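Local coordinates for RNA-binding protein 12 (Homo sapiens, PDB 2EK1), which probably binds RNA through an RNA recognition motif and forms a dimer of that domain in the crystal, at residues Lys49-Glu52 with Lys53-Thr57; Glu65-Asp68 with Glu69-Ala73. All blocks are in the same frame, centred on the assembly; numbering follows the deposited sequence.

Contact 1 of 2, residues Lys49-Glu52 with Lys53-Thr57; sequences KYNE and KGMPT
Lys49 and Thr57 open the set of backbone bonds that close this hairpin: Thr57 N donates to Lys49 O at 3.0 Å. Two residues on, Asn51 N reaches Met55 O, a selenomethionine carbonyl, at 2.9 Å. Between these rungs Tyr50 and Pro56 form an antiparallel non-hydrogen-bonded pair, a position that a proline, with no N-H to give, can fill. Gly54 N then returns to Asn51 O at 3.0 Å, completing a type I turn from Asn51 to Gly54. With Gly54 at positive phi (78°), turn and strand ends together make the classic G1-bulge hairpin, here the link from the second to the third strand of an RNA recognition motif.

A second kind of bond fixes the turn from its side chain. Asn51 CG sits between its own backbone N and carbonyl carbon (chi1 52°), which folds OD1 back over the loop. There Asn51 OD1 takes the N-H of Met55 N in a nearly straight bond of 3.0 Å, the donor lying above the amide plane. Asn51 OD1 also accepts, weakly, from Lys53 N at 2.9 Å, a bond of Asx-turn type. With an alanine here, the N-H groups of Lys53 and Met55 would probably lose this shared acceptor, and the turn would be freer to move.

The apolar contribution falls to Tyr50, whose CE2 meets Pro56 CB at 3.6 Å while CD2 lies near Pro56 N. Its phenol OH looks elsewhere, hydrogen-bonding to Tyr50 OH of the second subunit, and Lys49 pairs with a strand of that same chain, so the sheet continues across the dimer.

Charge enters last, at the exposed crown: Glu52 and Lys53 run side by side, the latter bent at its final torsion, and Glu52 OE2 makes a salt bridge to Lys53 NZ at 3.4 Å.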
loop_
_atom_site.group_PDB
_atom_site.type_symbol
_atom_site.label_atom_id
_atom_site.label_comp_id
_atom_site.label_asym_id
_atom_site.label_seq_id
_atom_site.Cartn_x
_atom_site.Cartn_y
_atom_site.Cartn_z
ATOM N N LYS A 49 3.107 -3.649 -2.207
ATOM C CA LYS A 49 4.101 -2.785 -2.769
ATOM C C LYS A 49 4.828 -3.421 -3.972
ATOM O O LYS A 49 5.026 -4.621 -4.024
ATOM C CB LYS A 49 5.120 -2.372 -1.674
ATOM C CG LYS A 49 4.522 -1.399 -0.692
ATOM C CD LYS A 49 5.468 -1.128 0.544
ATOM C CE LYS A 49 4.944 0.064 1.217
ATOM N NZ LYS A 49 5.735 0.329 2.411
ATOM N N TYR A 50 5.221 -2.574 -4.923
ATOM C CA TYR A 50 5.955 -3.100 -6.094
ATOM C C TYR A 50 7.124 -2.145 -6.357
ATOM O O TYR A 50 6.971 -0.943 -6.251
ATOM C CB TYR A 50 5.037 -3.140 -7.349
ATOM C CG TYR A 50 3.905 -4.127 -7.261
ATOM C CD1 TYR A 50 2.730 -3.798 -6.583
ATOM C CD2 TYR A 50 4.015 -5.381 -7.861
ATOM C CE1 TYR A 50 1.659 -4.705 -6.511
ATOM C CE2 TYR A 50 2.972 -6.325 -7.791
ATOM C CZ TYR A 50 1.799 -5.969 -7.122
ATOM O OH TYR A 50 0.773 -6.886 -7.119
ATOM N N ASN A 51 8.271 -2.653 -6.702
ATOM C CA ASN A 51 9.382 -1.756 -7.009
ATOM C C ASN A 51 9.192 -1.035 -8.332
ATOM O O ASN A 51 8.160 -1.167 -9.046
ATOM C CB ASN A 51 10.727 -2.525 -7.063
ATOM C CG ASN A 51 10.664 -3.722 -7.969
ATOM O OD1 ASN A 51 10.010 -3.701 -9.023
ATOM N ND2 ASN A 51 11.320 -4.789 -7.570
ATOM N N GLU A 52 10.253 -0.327 -8.733
ATOM C CA GLU A 52 10.202 0.442 -9.931
ATOM C C GLU A 52 10.122 -0.429 -11.186
ATOM O O GLU A 52 9.605 -0.020 -12.231
ATOM C CB GLU A 52 11.395 1.490 -9.907
ATOM C CG GLU A 52 12.744 1.073 -10.529
ATOM C CD GLU A 52 13.572 -0.041 -9.766
ATOM O OE1 GLU A 52 13.097 -0.631 -8.731
ATOM O OE2 GLU A 52 14.747 -0.328 -10.228
ATOM N N LYS A 53 10.535 -1.679 -11.104
ATOM C CA LYS A 53 10.440 -2.521 -12.279
ATOM C C LYS A 53 9.150 -3.275 -12.381
ATOM O O LYS A 53 9.036 -4.209 -13.193
ATOM C CB LYS A 53 11.601 -3.488 -12.347
ATOM C CG LYS A 53 12.962 -2.786 -12.540
ATOM C CD LYS A 53 14.117 -3.691 -12.030
ATOM C CE LYS A 53 15.465 -2.869 -11.963
ATOM N NZ LYS A 53 15.546 -1.891 -13.154
ATOM N N GLY A 54 8.180 -2.898 -11.532
ATOM C CA GLY A 54 6.863 -3.524 -11.610
ATOM C C GLY A 54 6.754 -4.909 -11.005
ATOM O O GLY A 54 5.856 -5.662 -11.338
HETATM N N MSE A 55 7.669 -5.237 -10.114
HETATM C CA MSE A 55 7.670 -6.583 -9.493
HETATM C C MSE A 55 7.336 -6.383 -8.001
HETATM O O MSE A 55 7.779 -5.453 -7.366
HETATM C CB MSE A 55 9.055 -7.238 -9.636
HETATM C CG MSE A 55 9.379 -7.543 -11.095
HETATM SE SE MSE A 55 8.049 -8.581 -12.078
HETATM C CE MSE A 55 8.235 -10.412 -11.223
ATOM N N PRO A 56 6.622 -7.316 -7.418
ATOM C CA PRO A 56 6.245 -7.187 -5.998
ATOM C C PRO A 56 7.426 -7.226 -4.993
ATOM O O PRO A 56 8.337 -8.041 -5.162
ATOM C CB PRO A 56 5.253 -8.337 -5.814
ATOM C CG PRO A 56 5.778 -9.401 -6.783
ATOM C CD PRO A 56 6.303 -8.641 -7.983
ATOM N N THR A 57 7.455 -6.344 -3.979
ATOM C CA THR A 57 8.602 -6.398 -3.029
ATOM C C THR A 57 8.447 -7.397 -1.834
ATOM O O THR A 57 9.396 -7.566 -1.096
ATOM C CB THR A 57 8.838 -5.075 -2.394
ATOM O OG1 THR A 57 7.639 -4.721 -1.705
ATOM C CG2 THR A 57 9.096 -3.939 -3.476
#

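Contact 2 of 2, residues Glu65-Asp68 with Glu69-Ala73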
loop_
_atom_site.group_PDB
_atom_site.type_symbol
_atom_site.label_atom_id
_atom_site.label_comp_id
_atom_site.label_asym_id
_atom_site.label_seq_id
_atom_site.Cartn_x
_atom_site.Cartn_y
_atom_site.Cartn_z
ATOM N N GLU A 65 -9.526 -1.812 12.350
ATOM C CA GLU A 65 -10.481 -0.868 12.877
ATOM C C GLU A 65 -10.020 -0.048 14.035
ATOM O O GLU A 65 -10.390 1.077 14.154
ATOM C CB GLU A 65 -11.809 -1.560 13.238
ATOM C CG GLU A 65 -12.535 -2.231 12.022
ATOM C CD GLU A 65 -12.923 -1.269 10.905
ATOM O OE1 GLU A 65 -13.753 -1.637 10.012
ATOM O OE2 GLU A 65 -12.401 -0.119 10.882
ATOM N N SER A 66 -9.202 -0.601 14.885
ATOM C CA SER A 66 -8.722 0.162 16.036
ATOM C C SER A 66 -7.194 0.023 16.215
ATOM O O SER A 66 -6.558 -0.905 15.640
ATOM C CB SER A 66 -9.410 -0.355 17.297
ATOM O OG SER A 66 -9.074 -1.717 17.485
ATOM N N ARG A 67 -6.593 0.941 17.003
ATOM C CA ARG A 67 -5.162 0.834 17.275
ATOM C C ARG A 67 -4.909 -0.426 18.101
ATOM O O ARG A 67 -3.929 -1.164 17.807
ATOM C CB ARG A 67 -4.625 2.041 18.062
ATOM C CG ARG A 67 -3.114 2.103 18.136
ATOM C CD ARG A 67 -2.650 3.383 18.815
ATOM N NE ARG A 67 -1.220 3.680 18.635
ATOM C CZ ARG A 67 -0.679 4.182 17.508
ATOM N NH1 ARG A 67 -1.461 4.436 16.457
ATOM N NH2 ARG A 67 0.635 4.467 17.435
ATOM N N ASP A 68 -5.758 -0.699 19.119
ATOM C CA ASP A 68 -5.579 -1.918 19.945
ATOM C C ASP A 68 -5.596 -3.175 19.054
ATOM O O ASP A 68 -4.766 -4.039 19.274
ATOM C CB ASP A 68 -6.652 -2.102 21.035
ATOM C CG ASP A 68 -6.449 -1.210 22.252
ATOM O OD1 ASP A 68 -7.119 -1.482 23.286
ATOM O OD2 ASP A 68 -5.654 -0.254 22.240
ATOM N N GLU A 69 -6.489 -3.300 18.065
ATOM C CA GLU A 69 -6.456 -4.525 17.223
ATOM C C GLU A 69 -5.149 -4.615 16.367
ATOM O O GLU A 69 -4.585 -5.707 16.241
ATOM C CB GLU A 69 -7.709 -4.643 16.337
ATOM C CG GLU A 69 -8.979 -5.013 17.175
ATOM C CD GLU A 69 -10.237 -4.545 16.456
ATOM O OE1 GLU A 69 -11.035 -5.355 16.022
ATOM O OE2 GLU A 69 -10.411 -3.327 16.311
ATOM N N ALA A 70 -4.684 -3.483 15.807
ATOM C CA ALA A 70 -3.418 -3.483 15.011
ATOM C C ALA A 70 -2.260 -3.977 15.913
ATOM O O ALA A 70 -1.453 -4.793 15.549
ATOM C CB ALA A 70 -3.107 -2.088 14.588
ATOM N N THR A 71 -2.202 -3.439 17.121
ATOM C CA THR A 71 -1.200 -3.856 18.090
ATOM C C THR A 71 -1.224 -5.318 18.426
ATOM O O THR A 71 -0.167 -5.939 18.424
ATOM C CB THR A 71 -1.329 -2.990 19.371
ATOM O OG1 THR A 71 -0.926 -1.657 19.025
ATOM C CG2 THR A 71 -0.429 -3.480 20.438
ATOM N N ALA A 72 -2.420 -5.879 18.694
ATOM C CA ALA A 72 -2.546 -7.267 18.980
ATOM C C ALA A 72 -2.121 -8.110 17.807
ATOM O O ALA A 72 -1.449 -9.142 17.999
ATOM C CB ALA A 72 -3.974 -7.654 19.342
ATOM N N ALA A 73 -2.551 -7.750 16.568
ATOM C CA ALA A 73 -2.061 -8.571 15.435
ATOM C C ALA A 73 -0.553 -8.580 15.367
ATOM O O ALA A 73 0.064 -9.635 15.165
ATOM C CB ALA A 73 -2.625 -8.080 14.061
#
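Ser66 and Glu69 meet because their first torsions bend both side chains to one spot beside the start of helix 67-77. The serine holds OG between its backbone N and carbonyl carbon (chi1 61°), which turns the hydroxyl towards the first turn. In Glu69, CG stands opposite the carbonyl carbon (chi1 -72°), and the chain then extends back to lay OE2 by the same hydroxyl.

Ser66 is thus a worked case of an N-cap. Ser66 OG accepts from Glu69 N at 3.1 Å, with an angle of 158° at the hydrogen, and so supplies a partner to an N-H that has no preceding helical turn to bond to. The same hydroxyl is turned to the Glu69 carboxylate, but the modelled 2.4 Å between Ser66 OG and Glu69 OE2 is so short that the exact placing of one group is doubtful. Beyond the cap, regular helical bonds take over. Ala70 N donates to Ser66 O at 3.2 Å, and that carbonyl has a second donor in Thr16 OG1, which ties the cap to strand 16-21. Thr71 N reaches Arg67 O at 2.9 Å, while Thr71 OG1 adds a weak bond to that oxygen at 3.3 Å. Ala72 N follows with Asp68 O at 3.0 Å. Ala70 turns its methyl to the sheet, against Ile18 and Phe64, as the second helix of an RNA recognition motif does.

Ser66 OG thus accepts from the backbone and, if the short approach is taken at face value, probably donates to the Glu69 carboxylate. Asp68 and Glu69 both lie in the first turn, where the partial positive charge of a helix N terminus would probably help to stabilise their carboxylates.

In the fold
From the N terminus, strand 16-21 and helix 29-35 come before either contact. Strand 47-50, outermost in the chain's sheet, then runs into contact 1, which closes a tight hairpin by turning the chain back to 56-57. Strand 59-64 carries it across the domain to contact 2, which closes no long loop but starts helix 67-77; strands 81-82 and 85-90 follow. The two contacts lie in series, neither nested nor crossed, with centres about 28 Å apart on opposite sides of the chain's centre. Contact 1 belongs to the sheet edge that meets the second subunit, whereas contact 2 belongs to a helix laid on strands 16-21 and 59-64.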